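Local coordinates for large adhesion protein (Lap) involved in biofilm formation (Marinobacter hydrocarbonoclasticus, PDB 6XI3), which probably forms part of the calcium-rigidified extending region of a bacterial RTX adhesin, a row of Ig-like beta-sandwich domains that projects the adhesive end toward its target, at residues Thr159-Thr171 with Ser181-Gly193. Sequence-based numbering, arbitrary orientation.
Sequences TMTDSAGNIVNAT and SLTGVDISSLVDG. With CA (calcium ion), chain D; EDO (1,2-ethanediol), chain L.
Asp-162, at the head of the hairpin turn 162-165, reaches across to the backbone of Leu-190 and Val-191. Asp-162 CB lies 3.6 Å from Val-191 O and also meets Leu-190 CB; Asp-162 CG comes 3.7 Å from Val-191 CG2. With chi1 at 72°, the carboxylate can serve both segments: OD1 faces backbone N atoms of its own turn and OD2 faces Val-191. OD1 accepts from Ala-164 N, met 57° out of the carboxylate plane, as an Asx turn, and weakly from Asn-166 N. OD2 touches Leu-190 CA and Val-191 CG2. Val-191 N donates to Asp-162 OD2 at 2.8 Å, nearly straight (163°), on the anti side but tilted out of the carboxylate plane, while Asn-166 ND2 takes the syn lone pair of the same oxygen. Two donors thus grip OD2, one from each segment, and fix the carboxylate's rotation.

Next to it, Ser-163 OG donates to Asp-192 O at 2.8 Å, and water 1 links Ser-163 N to Val-191 O. Further along, the chemistry becomes mostly apolar. Val-168 CG2 lies 3.3 Å from Ser-189 OG and 3.8 Å from Leu-190 CD2, and the bent end of Met-160 brings CE to a tight 3.4 Å from Val-185 CG1. Ala-170 CB meets Leu-182 CD1. Val-185 is backbone-bonded to Val-141 of strand 140-148, and the contact joins edge strands 167-173 and 180-186 of the sandwich's two facing sheets.

Asp-192 OD2 binds calcium with Asp-218, Thr-220 O, Asp-246, Asn-302 and water 3, while Ala-219 N holds OD1. With Val-191 N and Asp-192 O both bonded to the hairpin turn, the contact's polar end probably helps position that ligand at the junction with the next domain.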
loop_
_atom_site.group_PDB
_atom_site.type_symbol
_atom_site.label_atom_id
_atom_site.label_comp_id
_atom_site.label_asym_id
_atom_site.label_seq_id
_atom_site.Cartn_x
_atom_site.Cartn_y
_atom_site.Cartn_z
ATOM N N THR A 159 12.397 15.942 -0.010
ATOM C CA THR A 159 11.440 15.169 -0.821
ATOM C C THR A 159 10.937 14.027 0.059
ATOM O O THR A 159 11.783 13.311 0.642
ATOM C CB THR A 159 12.125 14.657 -2.092
ATOM O OG1 THR A 159 12.638 15.756 -2.850
ATOM C CG2 THR A 159 11.198 13.918 -3.016
ATOM N N MET A 160 9.625 13.828 0.096
ATOM C CA MET A 160 8.994 12.644 0.706
ATOM C C MET A 160 8.185 11.910 -0.362
ATOM O O MET A 160 7.378 12.547 -1.021
ATOM C CB MET A 160 8.136 13.078 1.884
ATOM C CG MET A 160 9.038 13.614 2.970
ATOM S SD MET A 160 8.167 14.143 4.422
ATOM C CE MET A 160 7.587 15.724 3.833
ATOM N N THR A 161 8.507 10.633 -0.575
ATOM C CA THR A 161 7.966 9.811 -1.680
ATOM C C THR A 161 7.257 8.615 -1.040
ATOM O O THR A 161 7.879 8.013 -0.129
ATOM C CB THR A 161 9.064 9.381 -2.659
ATOM O OG1 THR A 161 9.697 10.555 -3.151
ATOM C CG2 THR A 161 8.530 8.577 -3.824
ATOM N N ASP A 162 6.012 8.340 -1.455
ATOM C CA ASP A 162 5.172 7.249 -0.885
ATOM C C ASP A 162 5.257 5.989 -1.762
ATOM O O ASP A 162 6.015 5.995 -2.784
ATOM C CB ASP A 162 3.768 7.772 -0.590
ATOM C CG ASP A 162 2.908 8.040 -1.807
ATOM O OD1 ASP A 162 3.358 7.696 -2.922
ATOM O OD2 ASP A 162 1.801 8.633 -1.622
ATOM N N SER A 163 4.494 4.956 -1.388
ATOM C CA SER A 163 4.512 3.631 -2.066
ATOM C C SER A 163 3.924 3.732 -3.478
ATOM O O SER A 163 4.109 2.777 -4.222
ATOM C CB SER A 163 3.765 2.572 -1.273
ATOM O OG SER A 163 2.458 3.019 -0.962
ATOM N N ALA A 164 3.203 4.810 -3.803
ATOM C CA ALA A 164 2.560 5.024 -5.122
ATOM C C ALA A 164 3.377 5.988 -5.990
ATOM O O ALA A 164 2.891 6.262 -7.090
ATOM C CB ALA A 164 1.147 5.536 -4.934
ATOM N N GLY A 165 4.514 6.515 -5.500
ATOM C CA GLY A 165 5.314 7.572 -6.157
ATOM C C GLY A 165 4.757 8.989 -6.030
ATOM O O GLY A 165 5.380 9.919 -6.593
ATOM N N ASN A 166 3.707 9.237 -5.252
ATOM C CA ASN A 166 3.352 10.629 -4.842
ATOM C C ASN A 166 4.506 11.288 -4.064
ATOM O O ASN A 166 5.266 10.581 -3.339
ATOM C CB ASN A 166 2.088 10.737 -3.993
ATOM C CG ASN A 166 0.892 10.059 -4.636
ATOM O OD1 ASN A 166 0.518 10.419 -5.743
ATOM N ND2 ASN A 166 0.292 9.081 -3.969
ATOM N N ILE A 167 4.621 12.611 -4.193
ATOM C CA ILE A 167 5.757 13.388 -3.634
ATOM C C ILE A 167 5.234 14.593 -2.833
ATOM O O ILE A 167 4.316 15.294 -3.285
ATOM C CB ILE A 167 6.721 13.787 -4.760
ATOM C CG1 ILE A 167 7.360 12.553 -5.412
ATOM C CG2 ILE A 167 7.744 14.769 -4.227
ATOM C CD1 ILE A 167 8.488 12.855 -6.399
ATOM N N VAL A 168 5.800 14.808 -1.653
ATOM C CA VAL A 168 5.686 16.102 -0.931
ATOM C C VAL A 168 7.069 16.749 -0.935
ATOM O O VAL A 168 8.039 16.069 -0.551
ATOM C CB VAL A 168 5.153 15.927 0.494
ATOM C CG1 VAL A 168 5.371 17.198 1.289
ATOM C CG2 VAL A 168 3.693 15.501 0.495
ATOM N N ASN A 169 7.139 18.009 -1.366
ATOM C CA ASN A 169 8.379 18.822 -1.360
ATOM C C ASN A 169 8.364 19.735 -0.133
ATOM O O ASN A 169 7.290 20.184 0.321
ATOM C CB ASN A 169 8.546 19.592 -2.667
ATOM C CG ASN A 169 8.664 18.667 -3.863
ATOM O OD1 ASN A 169 7.786 18.625 -4.724
ATOM N ND2 ASN A 169 9.745 17.924 -3.936
ATOM N N ALA A 170 9.531 19.954 0.459
ATOM C CA ALA A 170 9.658 20.880 1.601
ATOM C C ALA A 170 11.064 21.461 1.586
ATOM O O ALA A 170 11.897 20.973 0.818
ATOM C CB ALA A 170 9.343 20.206 2.914
ATOM N N THR A 171 11.268 22.503 2.375
ATOM C CA THR A 171 12.566 23.202 2.441
ATOM C C THR A 171 12.826 23.583 3.895
ATOM O O THR A 171 11.879 23.829 4.637
ATOM C CB THR A 171 12.590 24.352 1.425
ATOM O OG1 THR A 171 13.935 24.820 1.443
ATOM C CG2 THR A 171 11.626 25.466 1.766
ATOM N N SER A 181 15.630 21.531 10.840
ATOM C CA SER A 181 14.470 20.758 11.345
ATOM C C SER A 181 13.182 21.304 10.730
ATOM O O SER A 181 13.169 22.482 10.327
ATOM C CB SER A 181 14.405 20.791 12.836
ATOM O OG SER A 181 13.969 22.062 13.256
ATOM N N LEU A 182 12.183 20.428 10.604
ATOM C CA LEU A 182 10.797 20.806 10.275
ATOM C C LEU A 182 9.865 20.049 11.212
ATOM O O LEU A 182 10.149 18.857 11.547
ATOM C CB LEU A 182 10.489 20.430 8.831
ATOM C CG LEU A 182 11.218 21.229 7.759
ATOM C CD1 LEU A 182 10.892 20.646 6.398
ATOM C CD2 LEU A 182 10.833 22.709 7.811
ATOM N N THR A 183 8.792 20.715 11.578
ATOM C CA THR A 183 7.763 20.213 12.515
ATOM C C THR A 183 6.440 20.227 11.780
ATOM O O THR A 183 6.189 21.202 11.062
ATOM C CB THR A 183 7.743 21.049 13.797
ATOM O OG1 THR A 183 9.115 21.017 14.173
ATOM C CG2 THR A 183 6.886 20.462 14.892
ATOM N N GLY A 184 5.671 19.158 11.939
ATOM C CA GLY A 184 4.302 19.049 11.414
ATOM C C GLY A 184 4.219 19.247 9.910
ATOM O O GLY A 184 3.268 19.881 9.489
ATOM N N VAL A 185 5.144 18.723 9.107
ATOM C CA VAL A 185 5.003 18.782 7.620
ATOM C C VAL A 185 3.788 17.922 7.232
ATOM O O VAL A 185 3.758 16.737 7.643
ATOM C CB VAL A 185 6.256 18.301 6.871
ATOM C CG1 VAL A 185 6.038 18.360 5.374
ATOM C CG2 VAL A 185 7.505 19.075 7.255
ATOM N N ASP A 186 2.862 18.479 6.444
ATOM C CA ASP A 186 1.590 17.831 6.010
ATOM C C ASP A 186 1.895 16.741 4.975
ATOM O O ASP A 186 2.390 17.070 3.865
ATOM C CB ASP A 186 0.605 18.866 5.444
ATOM C CG ASP A 186 -0.756 18.306 5.020
ATOM O OD1 ASP A 186 -1.024 17.090 5.251
ATOM O OD2 ASP A 186 -1.539 19.091 4.452
ATOM N N ILE A 187 1.605 15.478 5.294
ATOM C CA ILE A 187 1.776 14.358 4.321
ATOM C C ILE A 187 0.430 13.660 4.072
ATOM O O ILE A 187 0.442 12.478 3.626
ATOM C CB ILE A 187 2.854 13.375 4.793
ATOM C CG1 ILE A 187 2.573 12.840 6.200
ATOM C CG2 ILE A 187 4.216 14.021 4.693
ATOM C CD1 ILE A 187 3.372 11.614 6.543
ATOM N N SER A 188 -0.675 14.352 4.348
ATOM C CA SER A 188 -2.056 13.891 4.040
ATOM C C SER A 188 -2.190 13.583 2.537
ATOM O O SER A 188 -2.974 12.709 2.218
ATOM C CB SER A 188 -3.107 14.854 4.543
ATOM O OG SER A 188 -3.029 16.100 3.878
ATOM N N SER A 189 -1.377 14.173 1.661
ATOM C CA SER A 189 -1.391 13.863 0.210
ATOM C C SER A 189 -0.721 12.511 -0.082
ATOM O O SER A 189 -0.817 12.055 -1.227
ATOM C CB SER A 189 -0.743 14.962 -0.583
ATOM O OG SER A 189 0.672 14.804 -0.608
ATOM N N LEU A 190 -0.066 11.869 0.893
ATOM C CA LEU A 190 0.635 10.588 0.623
ATOM C C LEU A 190 -0.275 9.420 1.010
ATOM O O LEU A 190 -1.192 9.596 1.782
ATOM C CB LEU A 190 1.979 10.548 1.350
ATOM C CG LEU A 190 2.941 11.704 1.025
ATOM C CD1 LEU A 190 4.226 11.557 1.821
ATOM C CD2 LEU A 190 3.272 11.801 -0.457
ATOM N N VAL A 191 -0.000 8.256 0.454
ATOM C CA VAL A 191 -0.699 6.989 0.808
ATOM C C VAL A 191 0.186 6.166 1.747
ATOM O O VAL A 191 1.399 6.443 1.816
ATOM C CB VAL A 191 -1.110 6.227 -0.467
ATOM C CG1 VAL A 191 -1.963 7.145 -1.363
ATOM C CG2 VAL A 191 0.083 5.656 -1.233
ATOM N N ASP A 192 -0.445 5.216 2.443
ATOM C CA ASP A 192 0.180 4.346 3.458
ATOM C C ASP A 192 1.247 3.460 2.800
ATOM O O ASP A 192 1.207 3.213 1.580
ATOM C CB ASP A 192 -0.888 3.573 4.229
ATOM C CG ASP A 192 -1.696 4.455 5.153
ATOM O OD1 ASP A 192 -1.306 5.641 5.333
ATOM O OD2 ASP A 192 -2.727 3.976 5.680
ATOM N N GLY A 193 2.154 2.979 3.628
ATOM C CA GLY A 193 3.258 2.084 3.275
ATOM C C GLY A 193 4.574 2.766 3.564
ATOM O O GLY A 193 4.586 3.699 4.364
HETATM CA CA CA D . -3.073 1.703 6.309
HETATM C C1 EDO L . -5.004 9.903 1.157
HETATM O O1 EDO L . -3.836 9.999 0.349
HETATM C C2 EDO L . -4.974 10.639 2.458
HETATM O O2 EDO L . -5.734 11.816 2.543
HETATM O O HOH W 1 3.628 4.854 1.162
HETATM O O HOH W 2 1.944 15.323 -2.806
HETATM O O HOH W 3 -3.969 -0.372 7.021
#